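Local coordinates for porin (Rhodobacter capsulatus, PDB 2POR), which forms trimeric outer-membrane channels that let small hydrophilic solutes up to about 0.6 kDa diffuse passively across the membrane, at residues L86-G90 with Y91-D95; G137-E141 with T142-D146; D207-F210 with A211-V214. One frame throughout, in Å; residues are numbered along the deposited sequence.

Contact 1: L86-G90 with Y91-D95; sequences LYEVG and YTDLD. With CA (calcium ion), chain C.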
loop_
_atom_site.group_PDB
_atom_site.type_symbol
_atom_site.label_atom_id
_atom_site.label_comp_id
_atom_site.label_asym_id
_atom_site.label_seq_id
_atom_site.Cartn_x
_atom_site.Cartn_y
_atom_site.Cartn_z
ATOM N N LEU A 86 14.352 21.316 15.230
ATOM C CA LEU A 86 14.514 22.741 15.036
ATOM C C LEU A 86 13.589 23.115 13.889
ATOM O O LEU A 86 12.949 22.234 13.275
ATOM C CB LEU A 86 15.993 23.067 14.717
ATOM C CG LEU A 86 17.046 22.670 15.743
ATOM C CD1 LEU A 86 18.349 23.257 15.226
ATOM C CD2 LEU A 86 16.784 23.206 17.160
ATOM N N TYR A 87 13.482 24.408 13.594
ATOM C CA TYR A 87 12.599 24.926 12.548
ATOM C C TYR A 87 12.811 24.228 11.198
ATOM O O TYR A 87 13.914 24.212 10.681
ATOM C CB TYR A 87 12.829 26.452 12.395
ATOM C CG TYR A 87 11.899 27.099 11.372
ATOM C CD1 TYR A 87 10.531 27.216 11.614
ATOM C CD2 TYR A 87 12.431 27.546 10.181
ATOM C CE1 TYR A 87 9.715 27.781 10.649
ATOM C CE2 TYR A 87 11.623 28.100 9.213
ATOM C CZ TYR A 87 10.279 28.206 9.462
ATOM O OH TYR A 87 9.486 28.712 8.465
ATOM N N GLU A 88 11.762 23.706 10.573
ATOM C CA GLU A 88 11.838 22.971 9.334
ATOM C C GLU A 88 11.858 23.916 8.182
ATOM O O GLU A 88 10.981 24.764 8.005
ATOM C CB GLU A 88 10.647 22.024 9.264
ATOM C CG GLU A 88 10.689 21.177 8.031
ATOM C CD GLU A 88 9.626 20.091 7.962
ATOM O OE1 GLU A 88 9.512 19.250 8.843
ATOM O OE2 GLU A 88 8.916 20.055 6.974
ATOM N N VAL A 89 12.893 23.758 7.384
ATOM C CA VAL A 89 13.100 24.600 6.227
ATOM C C VAL A 89 12.810 23.851 4.941
ATOM O O VAL A 89 13.203 22.679 4.815
ATOM C CB VAL A 89 14.562 25.108 6.272
ATOM C CG1 VAL A 89 14.905 25.823 4.965
ATOM C CG2 VAL A 89 14.744 26.027 7.480
ATOM N N GLY A 90 12.171 24.617 4.033
ATOM C CA GLY A 90 11.821 24.293 2.653
ATOM C C GLY A 90 10.512 23.498 2.490
ATOM O O GLY A 90 10.121 22.748 3.385
ATOM N N TYR A 91 9.799 23.605 1.362
ATOM C CA TYR A 91 8.567 22.856 1.177
ATOM C C TYR A 91 8.830 21.370 1.111
ATOM O O TYR A 91 7.916 20.616 1.396
ATOM C CB TYR A 91 7.855 23.330 -0.088
ATOM C CG TYR A 91 8.161 22.635 -1.411
ATOM C CD1 TYR A 91 7.418 21.553 -1.792
ATOM C CD2 TYR A 91 9.163 23.092 -2.245
ATOM C CE1 TYR A 91 7.681 20.941 -2.992
ATOM C CE2 TYR A 91 9.431 22.486 -3.460
ATOM C CZ TYR A 91 8.683 21.412 -3.810
ATOM O OH TYR A 91 8.929 20.765 -4.981
ATOM N N THR A 92 10.030 20.881 0.710
ATOM C CA THR A 92 10.317 19.436 0.631
ATOM C C THR A 92 11.006 18.954 1.910
ATOM O O THR A 92 11.256 17.766 2.028
ATOM C CB THR A 92 11.247 19.090 -0.599
ATOM O OG1 THR A 92 12.454 19.813 -0.393
ATOM C CG2 THR A 92 10.740 19.518 -1.937
ATOM N N ASP A 93 11.277 19.824 2.906
ATOM C CA ASP A 93 12.043 19.580 4.130
ATOM C C ASP A 93 13.471 19.281 3.692
ATOM O O ASP A 93 13.871 18.120 3.484
ATOM C CB ASP A 93 11.472 18.399 4.958
ATOM C CG ASP A 93 12.170 18.132 6.279
ATOM O OD1 ASP A 93 13.052 18.867 6.747
ATOM O OD2 ASP A 93 11.856 17.138 6.927
ATOM N N LEU A 94 14.233 20.357 3.476
ATOM C CA LEU A 94 15.570 20.257 2.866
ATOM C C LEU A 94 16.595 19.723 3.834
ATOM O O LEU A 94 17.390 20.470 4.388
ATOM C CB LEU A 94 16.056 21.613 2.372
ATOM C CG LEU A 94 15.381 22.210 1.189
ATOM C CD1 LEU A 94 15.803 23.689 1.065
ATOM C CD2 LEU A 94 15.712 21.397 -0.038
ATOM N N ASP A 95 16.610 18.418 4.049
ATOM C CA ASP A 95 17.546 17.801 4.966
ATOM C C ASP A 95 18.822 17.293 4.296
ATOM O O ASP A 95 19.687 16.682 4.909
ATOM C CB ASP A 95 16.916 16.638 5.614
ATOM C CG ASP A 95 15.900 16.996 6.666
ATOM O OD1 ASP A 95 15.998 18.019 7.319
ATOM O OD2 ASP A 95 14.972 16.229 6.861
HETATM CA CA CA C . 13.712 17.457 8.486
HETATM O O HOH W 1 8.839 16.730 8.283
HETATM O O HOH W 2 11.882 18.086 9.890
HETATM O O HOH W 3 12.937 15.416 9.003
#
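A type I beta turn from Gly-90 to Asp-93 folds the chain back on itself, and two backbone bonds hold it: Leu-94 N gives a straight bond to Val-89 O (2.9 Å), while Asp-93 N reaches Gly-90 O from above the carbonyl plane at 3.2 Å. Val-89 O also receives a CA-H contact from Asp-93. Gly-90 enters the turn with a positive phi of 83°. The turn lies in the connection from strand 68-73 to strand 118-125, which in general porins folds into the barrel and narrows the pore.

The reversal sets the side chain of Asp-93 against that of Glu-88. The two chains cross at about a right angle, yet their carboxylates stack with planes only 4° apart, Glu-88 CD lying 3.6 Å from Asp-93 CG. Glu-88 reaches this place with CG anti to its N (chi1 -177°) and the chain extended beyond. Asp-93 itself chelates a calcium ion through OD1 at 2.3 Å and OD2 at 2.4 Å. Asp-95 supplies a second bidentate carboxylate, and Asn-100 and Asp-101 complete the protein part of the site.

Glu-88 OE1 belongs to the second shell: it accepts from water 2, itself a calcium ligand, at 2.8 Å, and from water 1. Two stacked carboxylates would ordinarily repel; the calcium ion probably offsets their negative charge, and the waters, donating to Glu-88 OE1, probably ease the repulsion.

Contact 2: G137-E141 with T142-D146; sequences GKVGE and TSEDD. With CA (calcium ion), chain D.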
loop_
_atom_site.group_PDB
_atom_site.type_symbol
_atom_site.label_atom_id
_atom_site.label_comp_id
_atom_site.label_asym_id
_atom_site.label_seq_id
_atom_site.Cartn_x
_atom_site.Cartn_y
_atom_site.Cartn_z
ATOM N N GLY A 137 15.721 -5.649 22.259
ATOM C CA GLY A 137 16.989 -6.397 22.262
ATOM C C GLY A 137 17.043 -7.625 21.367
ATOM O O GLY A 137 18.081 -8.283 21.349
ATOM N N LYS A 138 16.023 -8.015 20.606
ATOM C CA LYS A 138 16.043 -9.185 19.750
ATOM C C LYS A 138 15.590 -8.816 18.372
ATOM O O LYS A 138 14.605 -8.074 18.191
ATOM C CB LYS A 138 15.117 -10.295 20.204
ATOM C CG LYS A 138 15.384 -10.738 21.621
ATOM C CD LYS A 138 16.746 -11.354 21.639
ATOM C CE LYS A 138 17.130 -11.839 22.996
ATOM N NZ LYS A 138 17.931 -13.031 22.778
ATOM N N VAL A 139 16.279 -9.327 17.372
ATOM C CA VAL A 139 15.995 -9.046 15.990
ATOM C C VAL A 139 14.616 -9.537 15.642
ATOM O O VAL A 139 14.308 -10.662 16.026
ATOM C CB VAL A 139 17.004 -9.745 15.062
ATOM C CG1 VAL A 139 16.671 -9.450 13.613
ATOM C CG2 VAL A 139 18.379 -9.164 15.295
ATOM N N GLY A 140 13.775 -8.750 14.947
ATOM C CA GLY A 140 12.418 -9.178 14.622
ATOM C C GLY A 140 11.726 -9.683 15.888
ATOM O O GLY A 140 11.897 -9.131 17.010
ATOM N N GLU A 141 11.029 -10.797 15.684
ATOM C CA GLU A 141 10.401 -11.528 16.771
ATOM C C GLU A 141 11.183 -12.810 16.959
ATOM O O GLU A 141 10.625 -13.836 17.357
ATOM C CB GLU A 141 8.943 -11.856 16.428
ATOM C CG GLU A 141 8.050 -10.623 16.709
ATOM C CD GLU A 141 6.618 -10.638 16.151
ATOM O OE1 GLU A 141 6.091 -11.671 15.739
ATOM O OE2 GLU A 141 6.012 -9.572 16.101
ATOM N N THR A 142 12.494 -12.750 16.710
ATOM C CA THR A 142 13.330 -13.930 16.800
ATOM C C THR A 142 14.057 -13.926 18.124
ATOM O O THR A 142 13.864 -13.051 18.966
ATOM C CB THR A 142 14.383 -13.984 15.628
ATOM O OG1 THR A 142 15.462 -13.064 15.917
ATOM C CG2 THR A 142 13.687 -13.776 14.284
ATOM N N SER A 143 14.924 -14.914 18.347
ATOM C CA SER A 143 15.772 -14.896 19.511
ATOM C C SER A 143 17.167 -14.356 19.206
ATOM O O SER A 143 18.007 -14.352 20.114
ATOM C CB SER A 143 15.868 -16.297 20.065
ATOM O OG SER A 143 14.621 -16.702 20.602
ATOM N N GLU A 144 17.456 -13.841 18.001
ATOM C CA GLU A 144 18.791 -13.331 17.729
ATOM C C GLU A 144 19.039 -12.010 18.445
ATOM O O GLU A 144 18.204 -11.106 18.335
ATOM C CB GLU A 144 18.916 -13.189 16.211
ATOM C CG GLU A 144 20.367 -12.964 15.751
ATOM C CD GLU A 144 20.604 -12.438 14.328
ATOM O OE1 GLU A 144 19.773 -12.669 13.443
ATOM O OE2 GLU A 144 21.638 -11.788 14.110
ATOM N N ASP A 145 20.151 -11.862 19.168
ATOM C CA ASP A 145 20.471 -10.652 19.900
ATOM C C ASP A 145 20.689 -9.474 19.022
ATOM O O ASP A 145 21.348 -9.587 17.987
ATOM C CB ASP A 145 21.732 -10.758 20.742
ATOM C CG ASP A 145 21.618 -11.640 21.992
ATOM O OD1 ASP A 145 20.573 -11.644 22.639
ATOM O OD2 ASP A 145 22.593 -12.309 22.343
ATOM N N ASP A 146 20.150 -8.331 19.441
ATOM C CA ASP A 146 20.246 -7.119 18.647
ATOM C C ASP A 146 20.873 -6.108 19.568
ATOM O O ASP A 146 21.056 -6.341 20.764
ATOM C CB ASP A 146 18.805 -6.666 18.191
ATOM C CG ASP A 146 18.731 -5.729 16.987
ATOM O OD1 ASP A 146 19.764 -5.265 16.514
ATOM O OD2 ASP A 146 17.648 -5.448 16.480
HETATM CA CA CA D . 12.126 -7.753 18.680
HETATM O O HOH W 4 15.578 -5.316 18.235
HETATM O O HOH W 5 9.880 -7.527 18.032
#
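Lys-138 and Asp-145 lie side by side and point the same way, across the single backbone bridge that pairs these two residues. The lysine ammonium is gripped twice from the other arm of the loop: NZ forms a salt bridge of 3.0 Å with Asp-145 OD1, met from above the carboxylate plane, and donates to Ser-143 O from above its carbonyl plane. Bends at chi2 (-66°) and chi4 bring NZ to these two acceptors. Nearer the backbone, Lys-138 CB comes within 3.3 Å of Thr-142 O, a carbonyl that accepts from Asn-20 ND2 of a neighbouring subunit.

Around this pair the main-chain donors are well matched. Val-139 N gives a nearly straight bond to Glu-144 O at 2.8 Å, and Asp-146 N bonds to Gly-137 O. Val-139 O takes two donors: Thr-142 N lies in its carbonyl plane at 2.8 Å, and Thr-142 OG1 comes in tilted from that plane at 2.7 Å. The same hydroxyl accepts from Glu-144 N at 3.0 Å, so OG1 links the two arms as donor and acceptor. Val-139 CG2 packs 3.8 Å from Asp-146 CG, the two side chains crossing at about a right angle.

Lys-138 O binds a calcium ion and also accepts from water 4, which donates to Asp-146 OD2 as well. Gly-140 O is a second ligand at 2.2 Å. Asn-116 and Asp-136 of the same chain, with Asn-20 of the neighbouring subunit, complete the protein ligands, while Glu-141 OE2 and Ser-143 OG bond to Ser-22 and Asp-18 of that subunit. The motif is a type II' beta turn from Val-139 to Thr-142 followed by an ST turn, built into a calcium site at the subunit interface of the porin trimer.

Contact 3: D207-F210 with A211-V214; sequences DRDF and ARAV. With C8E ((hydroxyethyloxy)tri(ethyloxy)octane), chain E.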
loop_
_atom_site.group_PDB
_atom_site.type_symbol
_atom_site.label_atom_id
_atom_site.label_comp_id
_atom_site.label_asym_id
_atom_site.label_seq_id
_atom_site.Cartn_x
_atom_site.Cartn_y
_atom_site.Cartn_z
ATOM N N ASP A 207 30.121 4.785 18.414
ATOM C CA ASP A 207 30.968 3.763 17.848
ATOM C C ASP A 207 31.768 4.463 16.750
ATOM O O ASP A 207 31.230 5.267 15.972
ATOM C CB ASP A 207 30.121 2.671 17.249
ATOM C CG ASP A 207 30.941 1.692 16.414
ATOM O OD1 ASP A 207 31.689 0.917 17.013
ATOM O OD2 ASP A 207 30.835 1.729 15.189
ATOM N N ARG A 208 33.057 4.114 16.648
ATOM C CA ARG A 208 33.961 4.688 15.655
ATOM C C ARG A 208 33.454 4.573 14.244
ATOM O O ARG A 208 33.380 5.574 13.528
ATOM C CB ARG A 208 35.349 4.005 15.688
ATOM C CG ARG A 208 36.360 4.533 14.643
ATOM C CD ARG A 208 37.532 3.543 14.507
ATOM N NE ARG A 208 37.094 2.294 13.901
ATOM C CZ ARG A 208 37.314 1.128 14.510
ATOM N NH1 ARG A 208 37.954 1.031 15.675
ATOM N NH2 ARG A 208 36.838 0.032 13.949
ATOM N N ASP A 209 33.128 3.354 13.817
ATOM C CA ASP A 209 32.740 3.211 12.438
ATOM C C ASP A 209 31.337 3.764 12.155
ATOM O O ASP A 209 31.086 4.240 11.052
ATOM C CB ASP A 209 32.861 1.734 12.072
ATOM C CG ASP A 209 34.336 1.262 12.024
ATOM O OD1 ASP A 209 35.244 2.064 11.820
ATOM O OD2 ASP A 209 34.553 0.077 12.209
ATOM N N PHE A 210 30.438 3.790 13.127
ATOM C CA PHE A 210 29.135 4.462 12.968
ATOM C C PHE A 210 29.400 5.982 12.758
ATOM O O PHE A 210 28.894 6.601 11.798
ATOM C CB PHE A 210 28.323 4.119 14.253
ATOM C CG PHE A 210 27.005 4.856 14.465
ATOM C CD1 PHE A 210 26.996 6.102 15.079
ATOM C CD2 PHE A 210 25.820 4.288 14.042
ATOM C CE1 PHE A 210 25.806 6.781 15.266
ATOM C CE2 PHE A 210 24.628 4.973 14.234
ATOM C CZ PHE A 210 24.625 6.214 14.841
ATOM N N ALA A 211 30.273 6.601 13.573
ATOM C CA ALA A 211 30.660 7.986 13.401
ATOM C C ALA A 211 31.271 8.290 12.057
ATOM O O ALA A 211 30.951 9.300 11.418
ATOM C CB ALA A 211 31.637 8.325 14.509
ATOM N N ARG A 212 32.156 7.431 11.535
ATOM C CA ARG A 212 32.771 7.664 10.237
ATOM C C ARG A 212 31.733 7.613 9.134
ATOM O O ARG A 212 31.800 8.379 8.170
ATOM C CB ARG A 212 33.852 6.603 9.956
ATOM C CG ARG A 212 35.051 6.685 10.943
ATOM C CD ARG A 212 36.151 5.562 10.709
ATOM N NE ARG A 212 36.650 5.629 9.344
ATOM C CZ ARG A 212 37.652 6.426 8.976
ATOM N NH1 ARG A 212 38.302 7.161 9.861
ATOM N NH2 ARG A 212 38.044 6.497 7.726
ATOM N N ALA A 213 30.755 6.712 9.247
ATOM C CA ALA A 213 29.679 6.604 8.243
ATOM C C ALA A 213 28.809 7.874 8.207
ATOM O O ALA A 213 28.323 8.217 7.131
ATOM C CB ALA A 213 28.797 5.401 8.542
ATOM N N VAL A 214 28.648 8.641 9.310
ATOM C CA VAL A 214 27.965 9.941 9.301
ATOM C C VAL A 214 28.634 10.814 8.269
ATOM O O VAL A 214 27.929 11.503 7.534
ATOM C CB VAL A 214 28.053 10.722 10.652
ATOM C CG1 VAL A 214 27.514 12.166 10.569
ATOM C CG2 VAL A 214 27.267 9.942 11.653
HETATM C C1 C8E E . 24.546 11.114 17.678
HETATM C C2 C8E E . 24.138 10.416 16.404
HETATM C C3 C8E E . 24.202 11.458 15.340
HETATM C C4 C8E E . 23.705 10.736 14.121
HETATM C C5 C8E E . 23.013 11.670 13.136
HETATM C C6 C8E E . 23.854 12.855 12.673
HETATM C C7 C8E E . 23.274 13.553 11.428
HETATM C C8 C8E E . 24.228 14.683 11.146
HETATM O O9 C8E E . 24.238 15.360 9.907
HETATM C C10 C8E E . 25.549 15.432 9.356
HETATM C C11 C8E E . 25.613 16.426 8.247
HETATM O O12 C8E E . 26.546 16.245 7.193
HETATM C C13 C8E E . 25.991 15.537 6.077
HETATM C C14 C8E E . 26.711 14.257 5.633
HETATM O O15 C8E E . 28.123 14.320 5.335
HETATM C C16 C8E E . 28.485 13.900 4.000
HETATM C C17 C8E E . 29.000 14.977 3.011
HETATM O O18 C8E E . 29.810 14.735 1.827
HETATM C C19 C8E E . 31.236 14.639 2.120
HETATM C C20 C8E E . 32.196 15.652 1.456
HETATM O O21 C8E E . 31.509 16.890 1.223
#
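Arg-208 and Arg-212, one helical turn apart, run side by side in the same direction, Arg-208 CG lying 4.1 Å from Arg-212 CD; their guanidinium planes are turned 56° against each other. Asp-209 lies alongside Arg-212 too, with OD1 3.8 Å from CD and the carboxylate nearly perpendicular to the guanidinium. Arg-208 holds that carboxylate side-on: NE donates to OD1 at 2.8 Å almost in the guanidinium plane, NH2 to OD2 at 2.9 Å, and both nitrogens approach from above the carboxylate plane. A bend at chi3 (68°) turns the guanidinium back to its sequence neighbour. Arg-212 NE instead donates to Thr-218 O.

Elsewhere on the helix, Phe-210 meets C2 of a bound detergent molecule at its ring edge, and Val-214 CG1 touches another part of the same detergent. At the N-terminal end of the helix Asp-207 OD2 accepts from Phe-210 N at 2.9 Å, on the anti side of the carboxylate, and Asp-207 O takes Ala-211 N at 2.9 Å with an angle of 170° at the hydrogen. This is a short alpha-helix with an aspartate N-cap, starting directly where barrel strand 195-207 ends.

How the contacts relate
From the N terminus, the chain passes five barrel strands and helix 78-83 before contact 1 makes its turn within the long connection to strand 118-125. After strands 118-125 and 128-134, contact 2 closes the loop leading to strand 148-158. Contact 3 lies on helix 208-214, in the connection from strand 195-207 to strand 226-240. The three are in series, neither nesting nor crossing, none touching another; nearest atoms of contacts 1 and 3 are about 10 Å apart. Contacts 1 and 2 lie on opposite sides of the chain's centre, their centres about 35 Å apart. Contact 1 packs against strands 243-254 and 292-300, contact 2 joins a neighbouring subunit, and contact 3 rests on strands 181-192 and 243-254.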